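PDB 6LCJ: alpha-galactosidase from Thermus thermophilus, which probably hydrolyses terminal alpha-galactosyl residues from galactosides as a glycoside hydrolase family 36 enzyme, and assembles as a hexamer. Local coordinates for residues A345-A350 / L391-N396; S243-K248 / Y273-G278. All blocks are in the same frame, centred on the assembly; numbering follows the deposited sequence.

Contact 1: residues A345-A350 / L391-N396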
# COMPACT_ATOMS: atom_id res chain seq x y z
N ALA E 345 24.40 -21.81 -25.80
CA ALA E 345 23.79 -21.83 -27.13
C ALA E 345 24.76 -21.36 -28.23
O ALA E 345 24.44 -21.52 -29.41
CB ALA E 345 22.52 -20.97 -27.14
N SER E 346 25.91 -20.78 -27.86
CA SER E 346 26.91 -20.33 -28.82
C SER E 346 27.88 -21.43 -29.21
O SER E 346 28.61 -21.26 -30.19
CB SER E 346 27.72 -19.16 -28.25
OG SER E 346 26.95 -17.96 -28.17
N LEU E 347 27.92 -22.52 -28.46
CA LEU E 347 28.93 -23.55 -28.67
C LEU E 347 28.77 -24.19 -30.05
O LEU E 347 27.65 -24.43 -30.51
CB LEU E 347 28.84 -24.60 -27.58
CG LEU E 347 29.12 -24.12 -26.15
CD1 LEU E 347 28.97 -25.27 -25.12
CD2 LEU E 347 30.51 -23.50 -26.07
N GLY E 348 29.90 -24.45 -30.71
CA GLY E 348 29.90 -24.97 -32.05
C GLY E 348 29.91 -23.91 -33.14
O GLY E 348 30.28 -24.22 -34.27
N LEU E 349 29.51 -22.69 -32.83
CA LEU E 349 29.55 -21.58 -33.78
C LEU E 349 30.70 -20.62 -33.51
O LEU E 349 31.42 -20.24 -34.43
CB LEU E 349 28.22 -20.83 -33.75
CG LEU E 349 26.99 -21.67 -34.10
CD1 LEU E 349 25.72 -20.90 -33.81
CD2 LEU E 349 27.04 -22.15 -35.57
N ALA E 350 30.89 -20.22 -32.25
CA ALA E 350 31.99 -19.32 -31.91
C ALA E 350 33.33 -20.04 -32.00
O ALA E 350 33.43 -21.23 -31.67
CB ALA E 350 31.80 -18.74 -30.51
N LEU E 391 35.72 -22.59 -17.11
CA LEU E 391 36.91 -23.08 -17.81
C LEU E 391 36.68 -24.46 -18.42
O LEU E 391 37.36 -24.80 -19.40
CB LEU E 391 38.11 -23.10 -16.87
CG LEU E 391 38.58 -21.71 -16.43
CD1 LEU E 391 39.64 -21.82 -15.37
CD2 LEU E 391 39.11 -20.93 -17.62
N TRP E 392 35.71 -25.23 -17.92
CA TRP E 392 35.36 -26.52 -18.51
C TRP E 392 34.92 -26.39 -19.96
O TRP E 392 34.91 -27.38 -20.69
CB TRP E 392 34.25 -27.21 -17.70
CG TRP E 392 33.11 -26.31 -17.32
CD1 TRP E 392 33.07 -25.41 -16.30
CD2 TRP E 392 31.83 -26.22 -17.97
NE1 TRP E 392 31.86 -24.76 -16.28
CE2 TRP E 392 31.08 -25.24 -17.29
CE3 TRP E 392 31.25 -26.87 -19.06
CZ2 TRP E 392 29.79 -24.90 -17.67
CZ3 TRP E 392 29.98 -26.54 -19.43
CH2 TRP E 392 29.25 -25.56 -18.74
N LEU E 393 34.57 -25.19 -20.42
CA LEU E 393 34.24 -25.00 -21.82
C LEU E 393 35.45 -24.99 -22.75
O LEU E 393 35.27 -24.82 -23.96
CB LEU E 393 33.46 -23.70 -22.01
CG LEU E 393 32.10 -23.85 -21.37
CD1 LEU E 393 31.48 -22.48 -21.18
CD2 LEU E 393 31.22 -24.78 -22.21
N MET E 394 36.67 -25.15 -22.22
CA MET E 394 37.85 -25.21 -23.08
C MET E 394 37.83 -26.45 -23.96
O MET E 394 38.59 -26.53 -24.92
CB MET E 394 39.12 -25.20 -22.23
CG MET E 394 39.50 -23.82 -21.72
SD MET E 394 40.87 -23.98 -20.58
CE MET E 394 42.18 -24.51 -21.70
N GLU E 395 36.97 -27.42 -23.63
CA GLU E 395 36.69 -28.54 -24.50
C GLU E 395 35.99 -28.10 -25.79
O GLU E 395 36.12 -28.76 -26.83
CB GLU E 395 35.81 -29.53 -23.74
CG GLU E 395 35.36 -30.72 -24.56
CD GLU E 395 36.48 -31.72 -24.81
OE1 GLU E 395 37.54 -31.65 -24.14
OE2 GLU E 395 36.28 -32.60 -25.69
N ASN E 396 35.23 -27.01 -25.75
CA ASN E 396 34.27 -26.71 -26.80
C ASN E 396 34.56 -25.46 -27.59
O ASN E 396 33.99 -25.30 -28.67
CB ASN E 396 32.86 -26.59 -26.20
CG ASN E 396 32.49 -27.77 -25.33
OD1 ASN E 396 32.88 -27.84 -24.17
ND2 ASN E 396 31.73 -28.71 -25.89
O HOH W 1 32.37 -23.32 -29.88
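In the (beta/alpha)8 barrel, Leu347 meets Leu393 and Asn396 where two loops run into the starts of the neighbouring parallel strands 352-354 and 398-400, at the barrel end where such strands begin. Leu347 reaches across with both methyls. Its CD1 touches Leu393 CD2 at 3.7 Å, the two side chains crossing at about a right angle, while its CD2 rests against Asn396 CB at 3.9 Å. The forked leucine can thus serve two neighbours at once; CG lies beside the backbone N and anti to the carbonyl carbon (chi1 -63°), which directs the fork at the other loop. Leu151 adds to this patch by packing on both Leu347 and Asn396. On the Asn396 side chain it is CB that touches Leu347, while ND2 donates to the carbonyls of Pro152 and Ala148. Beside the methyls a water ties the backbones together: it accepts from Gly348 N at 2.8 Å and donates to Ala350 O at 2.9 Å and Asn396 O at 2.8 Å. Glycine suits the turn at 348, whose positive phi (90°) would press a beta carbon on the carbonyl O of Leu347. The chemistry implies a division of labour: methyl groups make the buried apolar contact between the loops, and one three-bonded water joins main-chain polar groups that do not bond directly.

Contact 2: residues S243-K248 / Y273-G278; sequences SPLFQK and YALDAG
Two aromatic rings, those of Phe246 and Tyr273, meet obliquely, with their planes at 35° and their centroids 5.4 Å apart. They join the short helix 244-248 to strand 270-274, the middle strand of a small three-stranded antiparallel sheet carried by the barrel excursion between strand 229-234 and helix 280-296. A single ring atom makes the approach. Phe246 CE2 lies 3.9 Å from Tyr273 CD2 and almost as near to Tyr273 CG and CB, at the root of the tyrosine side chain. Phe246 gets there because its CG stands opposite the backbone N (chi1 -169°), swinging the long flat group from the helix to the strand; Val239 of the neighbouring strand 238-240 touches both side chains. One residue back on the helix, Leu245 CD2 meets Leu275 CD1 at 3.8 Å and Leu275 CD2 at 4.0 Å, and Trp285 of helix 280-296 packs on both leucines. Leucines suit this spot because their branched ends let Leu245 CD2 lie against both methyls of Leu275. The far end of the helix faces another chain, with Lys248 packing on Phe14 of the second subunit. Past the strand the chain bends in an Asx turn, where Asp276 OD1 accepts from Gly278 N at 2.7 Å, the donor arriving from above the carboxylate plane.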
# COMPACT_ATOMS: atom_id res chain seq x y z
N SER E 243 19.15 5.71 -33.50
CA SER E 243 19.73 5.09 -34.68
C SER E 243 18.86 5.37 -35.90
O SER E 243 17.63 5.23 -35.82
CB SER E 243 19.89 3.60 -34.49
OG SER E 243 20.47 3.30 -33.22
N PRO E 244 19.44 5.79 -37.02
CA PRO E 244 18.64 5.90 -38.26
C PRO E 244 17.85 4.64 -38.57
O PRO E 244 16.67 4.73 -38.93
CB PRO E 244 19.70 6.21 -39.33
CG PRO E 244 21.05 5.84 -38.69
CD PRO E 244 20.86 6.11 -37.23
N LEU E 245 18.47 3.47 -38.43
CA LEU E 245 17.80 2.21 -38.73
C LEU E 245 16.55 2.00 -37.87
O LEU E 245 15.57 1.41 -38.33
CB LEU E 245 18.76 1.04 -38.53
CG LEU E 245 18.29 -0.32 -39.03
CD1 LEU E 245 18.37 -0.39 -40.54
CD2 LEU E 245 19.10 -1.43 -38.39
N PHE E 246 16.58 2.47 -36.61
CA PHE E 246 15.39 2.38 -35.76
C PHE E 246 14.21 3.09 -36.40
O PHE E 246 13.07 2.62 -36.31
CB PHE E 246 15.68 2.96 -34.38
CG PHE E 246 14.62 2.69 -33.35
CD1 PHE E 246 13.64 3.64 -33.07
CD2 PHE E 246 14.64 1.51 -32.61
CE1 PHE E 246 12.68 3.40 -32.10
CE2 PHE E 246 13.67 1.27 -31.63
CZ PHE E 246 12.69 2.21 -31.37
N GLN E 247 14.47 4.24 -37.05
CA GLN E 247 13.41 5.01 -37.68
C GLN E 247 13.09 4.48 -39.07
O GLN E 247 11.92 4.40 -39.45
CB GLN E 247 13.80 6.48 -37.76
CG GLN E 247 13.86 7.18 -36.41
CD GLN E 247 15.09 8.05 -36.28
OE1 GLN E 247 15.67 8.49 -37.29
NE2 GLN E 247 15.51 8.31 -35.05
N LYS E 248 14.11 4.11 -39.84
CA LYS E 248 13.86 3.65 -41.20
C LYS E 248 13.14 2.30 -41.21
O LYS E 248 12.22 2.09 -42.01
CB LYS E 248 15.17 3.58 -41.99
CG LYS E 248 15.01 3.83 -43.48
CD LYS E 248 14.41 2.60 -44.20
CE LYS E 248 13.71 2.95 -45.52
NZ LYS E 248 13.57 1.76 -46.42
N TYR E 273 17.72 -1.20 -27.53
CA TYR E 273 16.67 -1.97 -28.16
C TYR E 273 17.35 -3.00 -29.05
O TYR E 273 18.54 -2.90 -29.33
CB TYR E 273 15.71 -1.08 -28.96
CG TYR E 273 15.06 -0.04 -28.07
CD1 TYR E 273 14.09 -0.41 -27.15
CD2 TYR E 273 15.43 1.28 -28.14
CE1 TYR E 273 13.50 0.51 -26.33
CE2 TYR E 273 14.83 2.23 -27.32
CZ TYR E 273 13.87 1.83 -26.42
OH TYR E 273 13.27 2.76 -25.60
N ALA E 274 16.58 -3.99 -29.47
CA ALA E 274 17.12 -5.12 -30.19
C ALA E 274 16.50 -5.17 -31.58
O ALA E 274 15.36 -4.74 -31.78
CB ALA E 274 16.85 -6.43 -29.45
N LEU E 275 17.27 -5.69 -32.54
CA LEU E 275 16.72 -6.08 -33.82
C LEU E 275 16.25 -7.53 -33.72
O LEU E 275 16.85 -8.34 -33.01
CB LEU E 275 17.75 -5.92 -34.94
CG LEU E 275 18.26 -4.49 -35.12
CD1 LEU E 275 19.44 -4.48 -36.08
CD2 LEU E 275 17.15 -3.54 -35.59
N ASP E 276 15.17 -7.84 -34.43
CA ASP E 276 14.48 -9.12 -34.27
C ASP E 276 15.21 -10.18 -35.07
O ASP E 276 15.11 -10.23 -36.29
CB ASP E 276 13.02 -8.99 -34.71
CG ASP E 276 12.25 -10.29 -34.63
OD1 ASP E 276 12.79 -11.32 -34.18
OD2 ASP E 276 11.06 -10.27 -35.01
N ALA E 277 15.93 -11.06 -34.37
CA ALA E 277 16.68 -12.11 -35.04
C ALA E 277 15.77 -13.22 -35.58
O ALA E 277 16.27 -14.15 -36.22
CB ALA E 277 17.73 -12.69 -34.08
N GLY E 278 14.47 -13.17 -35.31
CA GLY E 278 13.55 -14.05 -36.00
C GLY E 278 13.10 -13.55 -37.35
O GLY E 278 12.47 -14.30 -38.10

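In the fold
Both segments of contact 2 (243-248 with 273-278) come earlier in the sequence than those of contact 1 (345-350 with 391-396); the centres are 29 Å apart and the two never come closer than about 11 Å between nearest atoms. They belong to different ends of the barrel: contact 2 shapes an excursion that follows strand 229-234, on the side where barrels of this kind carry their active site, whereas contact 1 joins loops that precede two strands, on the other side. The centre of contact 1 lies about 10 Å from the centre of the chain and that of contact 2 about 23 Å, where the second subunit comes within reach. No ligand is bound in this apo structure.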